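Local coordinates for beta-fructofuranosidase (Bifidobacterium adolescentis, PDB 6NOB), which probably hydrolyses terminal non-reducing beta-D-fructofuranosides such as sucrose, at residues 452-457 with 589-594; 433-438 with 471-476. All blocks are in the same frame, centred on the assembly; numbering follows the deposited sequence.

Both contacts are buried, and they lie about 7 Å apart between centres. Contact 2 stays within one sheet of the beta-propeller expected of family 32: strands 435-442 and 468-481 meet across the strand between them, 448-454. Contact 1 starts from that middle strand and leaves the propeller for strand 591-596 of the C-terminal beta-sandwich, so it belongs to the seam between the two domains. Their chemistry differs accordingly. Contact 1 sets a phenylalanine against a methyl and the face of a carboxylate; contact 2 stacks a tyrosine on an arginine and adds a bridging water. Arg476 of contact 2 is salt-bridged to Glu593 of contact 1, which ties the two together.

Contact 1. Residues 452-457 with 589-594; sequences GWFTDF and RNVVEV
The ring of Phe454 takes Val591 on one face and Glu593 at its edge. Methyl CG2 of Val591 sits over the ring, 4.1 Å from the centroid of Phe454 and 20° off the ring normal, which makes a CH-pi contact. It lies toward the rim: the nearest ring atom is Phe454 CE2, 3.9 Å from Val591 CG2. With CG2 anti to the backbone N (chi1 59° for CG1), Val591 gives this one methyl to the ring.

The CE2-CZ edge of the Phe454 ring points down on the flat face of the Glu593 carboxylate, with Glu593 CD in the ring plane and 3.9 Å from Phe454 CZ. The two planes are almost perpendicular, 84° apart. Glu593 OE1 is also 3.9 Å from Phe454 CZ, a packing distance and not a bond. The carboxylate finds its polar partners elsewhere: OE2 accepts from NE2 of His121 and the backbone N of Leu474, and OE1 makes a salt bridge with Arg476. Ser604 and Leu606 of strand 601-606 touch Phe454 as well, so two strands of the sandwich receive a ring that belongs to a propeller strand.

The chemistry implies a buried carboxylate whose polar needs are met by His121, Leu474 N and Arg476, while the ring packs edge-on to its face; the slightly positive ring edge may add at most a weak attraction.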
ATOM      1  N   GLY A 452      -1.379   1.113  -4.353  1.00 40.36           N
ATOM      2  CA  GLY A 452      -2.136   1.334  -3.139  1.00 39.32           C
ATOM      3  C   GLY A 452      -2.226   0.055  -2.327  1.00 38.22           C
ATOM      4  O   GLY A 452      -2.018  -1.046  -2.839  1.00 42.94           O
ATOM      5  N   TRP A 453      -2.531   0.224  -1.046  1.00 35.55           N
ATOM      6  CA  TRP A 453      -2.705  -0.890  -0.122  1.00 31.60           C
ATOM      7  C   TRP A 453      -4.185  -1.047   0.185  1.00 37.95           C
ATOM      8  O   TRP A 453      -4.864  -0.064   0.506  1.00 40.81           O
ATOM      9  CB  TRP A 453      -1.912  -0.665   1.171  1.00 33.88           C
ATOM     10  CG  TRP A 453      -2.402  -1.457   2.366  1.00 39.23           C
ATOM     11  CD1 TRP A 453      -2.570  -2.810   2.443  1.00 40.92           C
ATOM     12  CD2 TRP A 453      -2.763  -0.936   3.655  1.00 36.93           C
ATOM     13  NE1 TRP A 453      -3.021  -3.161   3.694  1.00 40.98           N
ATOM     14  CE2 TRP A 453      -3.148  -2.030   4.456  1.00 38.21           C
ATOM     15  CE3 TRP A 453      -2.800   0.349   4.207  1.00 33.46           C
ATOM     16  CZ2 TRP A 453      -3.562  -1.879   5.778  1.00 39.08           C
ATOM     17  CZ3 TRP A 453      -3.217   0.498   5.517  1.00 31.78           C
ATOM     18  CH2 TRP A 453      -3.589  -0.610   6.290  1.00 37.74           C
ATOM     19  N   PHE A 454      -4.685  -2.275   0.078  1.00 32.78           N
ATOM     20  CA  PHE A 454      -6.084  -2.567   0.382  1.00 37.58           C
ATOM     21  C   PHE A 454      -6.196  -2.908   1.862  1.00 42.82           C
ATOM     22  O   PHE A 454      -5.874  -4.023   2.284  1.00 41.71           O
ATOM     23  CB  PHE A 454      -6.605  -3.696  -0.500  1.00 37.10           C
ATOM     24  CG  PHE A 454      -7.015  -3.243  -1.867  1.00 40.83           C
ATOM     25  CD1 PHE A 454      -7.997  -2.279  -2.021  1.00 40.86           C
ATOM     26  CD2 PHE A 454      -6.411  -3.769  -3.000  1.00 38.52           C
ATOM     27  CE1 PHE A 454      -8.376  -1.850  -3.279  1.00 40.88           C
ATOM     28  CE2 PHE A 454      -6.784  -3.345  -4.261  1.00 32.56           C
ATOM     29  CZ  PHE A 454      -7.769  -2.384  -4.400  1.00 39.09           C
ATOM     30  N   THR A 455      -6.641  -1.937   2.657  1.00 43.21           N
ATOM     31  CA  THR A 455      -6.934  -2.165   4.063  1.00 43.72           C
ATOM     32  C   THR A 455      -8.358  -2.691   4.209  1.00 44.93           C
ATOM     33  O   THR A 455      -9.233  -2.410   3.384  1.00 44.47           O
ATOM     34  CB  THR A 455      -6.745  -0.882   4.881  1.00 39.60           C
ATOM     35  OG1 THR A 455      -6.991  -1.152   6.268  1.00 41.97           O
ATOM     36  CG2 THR A 455      -7.672   0.221   4.400  1.00 31.65           C
ATOM     37  N   ASP A 456      -8.581  -3.468   5.267  1.00 43.79           N
ATOM     38  CA  ASP A 456      -9.801  -4.266   5.393  1.00 43.50           C
ATOM     39  C   ASP A 456     -10.915  -3.489   6.099  1.00 45.91           C
ATOM     40  O   ASP A 456     -11.398  -3.863   7.167  1.00 44.88           O
ATOM     41  CB  ASP A 456      -9.502  -5.572   6.120  1.00 44.56           C
ATOM     42  CG  ASP A 456     -10.672  -6.536   6.082  1.00 47.59           C
ATOM     43  OD1 ASP A 456     -11.474  -6.451   5.126  1.00 42.99           O
ATOM     44  OD2 ASP A 456     -10.799  -7.363   7.012  1.00 47.74           O
ATOM     45  N   PHE A 457     -11.341  -2.399   5.471  1.00 43.39           N
ATOM     46  CA  PHE A 457     -12.552  -1.723   5.926  1.00 45.53           C
ATOM     47  C   PHE A 457     -13.807  -2.568   5.683  1.00 46.39           C
ATOM     48  O   PHE A 457     -14.717  -2.549   6.521  1.00 50.37           O
ATOM     49  CB  PHE A 457     -12.688  -0.350   5.262  1.00 46.39           C
ATOM     50  CG  PHE A 457     -11.634   0.638   5.686  1.00 47.43           C
ATOM     51  CD1 PHE A 457     -11.017   0.530   6.922  1.00 47.24           C
ATOM     52  CD2 PHE A 457     -11.262   1.678   4.848  1.00 45.13           C
ATOM     53  CE1 PHE A 457     -10.046   1.438   7.313  1.00 43.72           C
ATOM     54  CE2 PHE A 457     -10.292   2.589   5.233  1.00 39.54           C
ATOM     55  CZ  PHE A 457      -9.684   2.468   6.465  1.00 40.19           C
ATOM     56  N   ARG A 589     -10.585 -13.314  -6.945  1.00 48.45           N
ATOM     57  CA  ARG A 589     -10.916 -14.200  -5.830  1.00 48.48           C
ATOM     58  C   ARG A 589     -11.500 -13.468  -4.624  1.00 51.52           C
ATOM     59  O   ARG A 589     -12.600 -13.805  -4.171  1.00 50.09           O
ATOM     60  CB  ARG A 589      -9.683 -15.011  -5.415  1.00 42.45           C
ATOM     61  CG  ARG A 589      -9.301 -16.088  -6.423  1.00 42.78           C
ATOM     62  CD  ARG A 589      -7.831 -16.457  -6.321  1.00 42.04           C
ATOM     63  NE  ARG A 589      -7.516 -17.108  -5.053  1.00 47.94           N
ATOM     64  CZ  ARG A 589      -7.619 -18.416  -4.839  1.00 50.08           C
ATOM     65  NH1 ARG A 589      -8.031 -19.218  -5.812  1.00 46.92           N
ATOM     66  NH2 ARG A 589      -7.309 -18.923  -3.653  1.00 47.27           N
ATOM     67  N   ASN A 590     -10.784 -12.476  -4.082  1.00 54.29           N
ATOM     68  CA  ASN A 590     -11.279 -11.790  -2.893  1.00 50.68           C
ATOM     69  C   ASN A 590     -11.104 -10.276  -2.964  1.00 47.15           C
ATOM     70  O   ASN A 590     -11.049  -9.622  -1.916  1.00 41.16           O
ATOM     71  CB  ASN A 590     -10.599 -12.329  -1.625  1.00 48.52           C
ATOM     72  CG  ASN A 590      -9.099 -12.081  -1.607  1.00 50.18           C
ATOM     73  OD1 ASN A 590      -8.527 -11.551  -2.562  1.00 50.97           O
ATOM     74  ND2 ASN A 590      -8.453 -12.463  -0.511  1.00 47.43           N
ATOM     75  N   VAL A 591     -11.019  -9.704  -4.162  1.00 44.22           N
ATOM     76  CA  VAL A 591     -10.873  -8.260  -4.316  1.00 38.64           C
ATOM     77  C   VAL A 591     -11.345  -7.890  -5.715  1.00 42.18           C
ATOM     78  O   VAL A 591     -11.118  -8.627  -6.678  1.00 44.19           O
ATOM     79  CB  VAL A 591      -9.414  -7.810  -4.055  1.00 41.41           C
ATOM     80  CG1 VAL A 591      -8.451  -8.501  -5.018  1.00 39.57           C
ATOM     81  CG2 VAL A 591      -9.282  -6.293  -4.143  1.00 40.60           C
ATOM     82  N   VAL A 592     -12.023  -6.749  -5.816  1.00 44.13           N
ATOM     83  CA  VAL A 592     -12.517  -6.233  -7.085  1.00 41.15           C
ATOM     84  C   VAL A 592     -11.862  -4.886  -7.344  1.00 43.87           C
ATOM     85  O   VAL A 592     -11.565  -4.130  -6.414  1.00 44.09           O
ATOM     86  CB  VAL A 592     -14.061  -6.112  -7.100  1.00 36.63           C
ATOM     87  CG1 VAL A 592     -14.525  -4.930  -6.260  1.00 35.03           C
ATOM     88  CG2 VAL A 592     -14.583  -5.994  -8.525  1.00 34.75           C
ATOM     89  N   GLU A 593     -11.599  -4.605  -8.619  1.00 45.43           N
ATOM     90  CA  GLU A 593     -11.131  -3.294  -9.058  1.00 43.61           C
ATOM     91  C   GLU A 593     -11.848  -2.964 -10.357  1.00 47.93           C
ATOM     92  O   GLU A 593     -11.763  -3.728 -11.324  1.00 51.05           O
ATOM     93  CB  GLU A 593      -9.609  -3.267  -9.246  1.00 38.27           C
ATOM     94  CG  GLU A 593      -8.825  -3.670  -8.003  1.00 45.31           C
ATOM     95  CD  GLU A 593      -7.346  -3.373  -8.114  1.00 47.09           C
ATOM     96  OE1 GLU A 593      -6.985  -2.181  -8.178  1.00 49.30           O
ATOM     97  OE2 GLU A 593      -6.544  -4.332  -8.132  1.00 44.97           O
ATOM     98  N   VAL A 594     -12.557  -1.839 -10.375  1.00 47.09           N
ATOM     99  CA  VAL A 594     -13.436  -1.471 -11.478  1.00 41.96           C
ATOM    100  C   VAL A 594     -12.966  -0.144 -12.057  1.00 42.81           C
ATOM    101  O   VAL A 594     -12.676   0.798 -11.310  1.00 49.47           O
ATOM    102  CB  VAL A 594     -14.902  -1.377 -11.016  1.00 41.49           C
ATOM    103  CG1 VAL A 594     -15.794  -0.927 -12.159  1.00 43.34           C
ATOM    104  CG2 VAL A 594     -15.368  -2.713 -10.453  1.00 33.54           C
TER

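Contact 2. Residues 433-438 with 471-476; sequences TGYYAT and MMSLPR
Tyr435 reaches toward Ser473 and Arg476 with CG anti to its own N (chi1 179°), which carries the ring out to both of them. From CB the chain enters the ring at CG, and the first atom to meet a partner is CD1, 3.8 Å from Arg476 NH2. CE1 comes next, touched from two directions: Ser473 CB lies at the ring's edge, in its plane and 3.6 Å from Tyr435 CE1, while the guanidinium of Arg476 lies over one face, displaced toward the CE1-CZ rim. The closest approach is at CZ, with Arg476 NH1 3.5 Å from Tyr435 CZ. The two flat groups are parallel to within 1°, their centres 4.1 Å apart, and Arg476 CZ stands 33° off the ring normal. This is an offset stack with cation-pi character.

The tip, Tyr435 OH, goes to a water 2.8 Å away. The same water lies 2.6 Å from Ser473 OG, so it links tyrosine and serine hydroxyls; its bond to Leu474 O is weak. Ser473 OG also accepts from the backbone N of Gly452. Losing the phenol to an alanine here would probably uncover the guanidinium face and leave the water without one of its two close partners.

The guanidinium has charged partners as well: NH1 forms a salt bridge with Asp430, and NH2 turns to the sandwich, to Glu593 and to Ser604 OG. Bonds at both NH1 and NH2 are likely to fix the group's rotation. In the sheet, strand 448-454 runs between 435-442 and 468-481, bonded antiparallel to each; Tyr435 and its two partners therefore meet across this middle strand, with Glu593 and Ser604 of the sandwich drawn up beside them.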
ATOM      1  N   THR A 433     -13.850   1.447  -1.144  1.00 43.23           N
ATOM      2  CA  THR A 433     -13.347   1.695   0.200  1.00 43.13           C
ATOM      3  C   THR A 433     -12.147   0.798   0.470  1.00 43.28           C
ATOM      4  O   THR A 433     -12.082  -0.340  -0.003  1.00 44.50           O
ATOM      5  CB  THR A 433     -14.424   1.472   1.270  1.00 40.23           C
ATOM      6  OG1 THR A 433     -13.905   1.853   2.551  1.00 42.76           O
ATOM      7  CG2 THR A 433     -14.865   0.015   1.313  1.00 36.50           C
ATOM      8  N   GLY A 434     -11.191   1.329   1.231  1.00 39.00           N
ATOM      9  CA  GLY A 434     -10.027   0.571   1.629  1.00 41.26           C
ATOM     10  C   GLY A 434      -8.831   0.698   0.714  1.00 45.22           C
ATOM     11  O   GLY A 434      -7.764   0.161   1.039  1.00 44.44           O
ATOM     12  N   TYR A 435      -8.975   1.369  -0.426  1.00 43.08           N
ATOM     13  CA  TYR A 435      -7.837   1.702  -1.275  1.00 37.03           C
ATOM     14  C   TYR A 435      -7.098   2.853  -0.609  1.00 37.41           C
ATOM     15  O   TYR A 435      -7.582   3.990  -0.599  1.00 41.39           O
ATOM     16  CB  TYR A 435      -8.314   2.063  -2.680  1.00 35.38           C
ATOM     17  CG  TYR A 435      -7.219   2.459  -3.640  1.00 33.19           C
ATOM     18  CD1 TYR A 435      -6.462   1.496  -4.296  1.00 36.29           C
ATOM     19  CD2 TYR A 435      -6.959   3.796  -3.911  1.00 33.39           C
ATOM     20  CE1 TYR A 435      -5.463   1.853  -5.187  1.00 34.89           C
ATOM     21  CE2 TYR A 435      -5.969   4.162  -4.805  1.00 38.36           C
ATOM     22  CZ  TYR A 435      -5.221   3.187  -5.438  1.00 38.23           C
ATOM     23  OH  TYR A 435      -4.232   3.553  -6.322  1.00 36.03           O
ATOM     24  N   TYR A 436      -5.935   2.561  -0.032  1.00 34.79           N
ATOM     25  CA  TYR A 436      -5.311   3.465   0.920  1.00 36.32           C
ATOM     26  C   TYR A 436      -3.807   3.515   0.695  1.00 37.03           C
ATOM     27  O   TYR A 436      -3.226   2.657   0.024  1.00 38.93           O
ATOM     28  CB  TYR A 436      -5.615   3.029   2.363  1.00 38.67           C
ATOM     29  CG  TYR A 436      -5.430   4.112   3.396  1.00 34.93           C
ATOM     30  CD1 TYR A 436      -6.307   5.185   3.468  1.00 30.48           C
ATOM     31  CD2 TYR A 436      -4.381   4.057   4.306  1.00 38.24           C
ATOM     32  CE1 TYR A 436      -6.141   6.179   4.412  1.00 34.05           C
ATOM     33  CE2 TYR A 436      -4.209   5.044   5.255  1.00 36.74           C
ATOM     34  CZ  TYR A 436      -5.090   6.104   5.302  1.00 38.96           C
ATOM     35  OH  TYR A 436      -4.924   7.093   6.243  1.00 47.87           O
ATOM     36  N   ALA A 437      -3.188   4.549   1.267  1.00 34.10           N
ATOM     37  CA  ALA A 437      -1.732   4.663   1.354  1.00 34.66           C
ATOM     38  C   ALA A 437      -1.078   4.634  -0.026  1.00 38.21           C
ATOM     39  O   ALA A 437      -0.138   3.878  -0.280  1.00 35.80           O
ATOM     40  CB  ALA A 437      -1.159   3.568   2.258  1.00 32.46           C
ATOM     41  N   THR A 438      -1.580   5.478  -0.923  1.00 39.72           N
ATOM     42  CA  THR A 438      -1.047   5.530  -2.277  1.00 39.26           C
ATOM     43  C   THR A 438       0.351   6.134  -2.287  1.00 38.82           C
ATOM     44  O   THR A 438       0.631   7.107  -1.581  1.00 40.81           O
ATOM     45  CB  THR A 438      -1.957   6.359  -3.183  1.00 37.99           C
ATOM     46  OG1 THR A 438      -2.150   7.656  -2.604  1.00 42.09           O
ATOM     47  CG2 THR A 438      -3.298   5.682  -3.357  1.00 35.82           C
ATOM     48  N   MET A 471      -2.807  -6.639   0.990  1.00 41.82           N
ATOM     49  CA  MET A 471      -2.426  -6.817  -0.400  1.00 42.25           C
ATOM     50  C   MET A 471      -2.285  -5.446  -1.041  1.00 43.04           C
ATOM     51  O   MET A 471      -2.813  -4.448  -0.545  1.00 42.95           O
ATOM     52  CB  MET A 471      -3.439  -7.679  -1.169  1.00 38.73           C
ATOM     53  CG  MET A 471      -4.628  -6.915  -1.717  1.00 44.59           C
ATOM     54  SD  MET A 471      -5.705  -7.947  -2.727  1.00 44.54           S
ATOM     55  CE  MET A 471      -6.402  -9.036  -1.490  1.00 39.91           C
ATOM     56  N   MET A 472      -1.549  -5.407  -2.144  1.00 38.08           N
ATOM     57  CA  MET A 472      -1.418  -4.194  -2.931  1.00 34.13           C
ATOM     58  C   MET A 472      -2.399  -4.220  -4.093  1.00 37.25           C
ATOM     59  O   MET A 472      -2.801  -5.284  -4.572  1.00 38.55           O
ATOM     60  CB  MET A 472       0.008  -4.024  -3.456  1.00 35.50           C
ATOM     61  CG  MET A 472       1.065  -4.037  -2.368  1.00 38.69           C
ATOM     62  SD  MET A 472       0.923  -2.621  -1.261  1.00 37.88           S
ATOM     63  CE  MET A 472       2.393  -2.846  -0.276  1.00 35.58           C
ATOM     64  N   SER A 473      -2.792  -3.028  -4.528  1.00 38.91           N
ATOM     65  CA  SER A 473      -3.590  -2.881  -5.728  1.00 38.39           C
ATOM     66  C   SER A 473      -2.798  -3.350  -6.951  1.00 45.99           C
ATOM     67  O   SER A 473      -1.589  -3.592  -6.893  1.00 40.40           O
ATOM     68  CB  SER A 473      -4.022  -1.424  -5.885  1.00 36.82           C
ATOM     69  OG  SER A 473      -2.924  -0.615  -6.281  1.00 33.95           O
ATOM     70  N   LEU A 474      -3.502  -3.507  -8.066  1.00 44.87           N
ATOM     71  CA  LEU A 474      -2.751  -3.674  -9.299  1.00 43.47           C
ATOM     72  C   LEU A 474      -2.219  -2.313  -9.746  1.00 44.68           C
ATOM     73  O   LEU A 474      -2.914  -1.303  -9.607  1.00 46.43           O
ATOM     74  CB  LEU A 474      -3.627  -4.293 -10.388  1.00 41.53           C
ATOM     75  CG  LEU A 474      -4.021  -5.760 -10.174  1.00 38.15           C
ATOM     76  CD1 LEU A 474      -5.085  -6.200 -11.172  1.00 32.61           C
ATOM     77  CD2 LEU A 474      -2.800  -6.669 -10.257  1.00 35.86           C
ATOM     78  N   PRO A 475      -0.986  -2.251 -10.253  1.00 41.18           N
ATOM     79  CA  PRO A 475      -0.375  -0.945 -10.549  1.00 39.03           C
ATOM     80  C   PRO A 475      -1.167  -0.171 -11.593  1.00 38.04           C
ATOM     81  O   PRO A 475      -1.523  -0.699 -12.650  1.00 37.36           O
ATOM     82  CB  PRO A 475       1.026  -1.311 -11.055  1.00 39.02           C
ATOM     83  CG  PRO A 475       0.942  -2.755 -11.447  1.00 42.31           C
ATOM     84  CD  PRO A 475      -0.076  -3.372 -10.538  1.00 42.51           C
ATOM     85  N   ARG A 476      -1.447   1.093 -11.283  1.00 29.70           N
ATOM     86  CA  ARG A 476      -2.244   1.958 -12.141  1.00 35.08           C
ATOM     87  C   ARG A 476      -1.381   3.062 -12.742  1.00 38.48           C
ATOM     88  O   ARG A 476      -0.522   3.636 -12.063  1.00 41.96           O
ATOM     89  CB  ARG A 476      -3.409   2.573 -11.362  1.00 35.82           C
ATOM     90  CG  ARG A 476      -4.395   1.548 -10.836  1.00 37.47           C
ATOM     91  CD  ARG A 476      -5.420   2.173  -9.906  1.00 36.89           C
ATOM     92  NE  ARG A 476      -6.177   1.153  -9.185  1.00 39.50           N
ATOM     93  CZ  ARG A 476      -7.149   1.413  -8.317  1.00 40.99           C
ATOM     94  NH1 ARG A 476      -7.493   2.668  -8.063  1.00 39.20           N
ATOM     95  NH2 ARG A 476      -7.780   0.419  -7.706  1.00 41.21           N
TER
HETATM   96  O   HOH W   1      -2.978   1.532  -7.740  1.00 43.82           O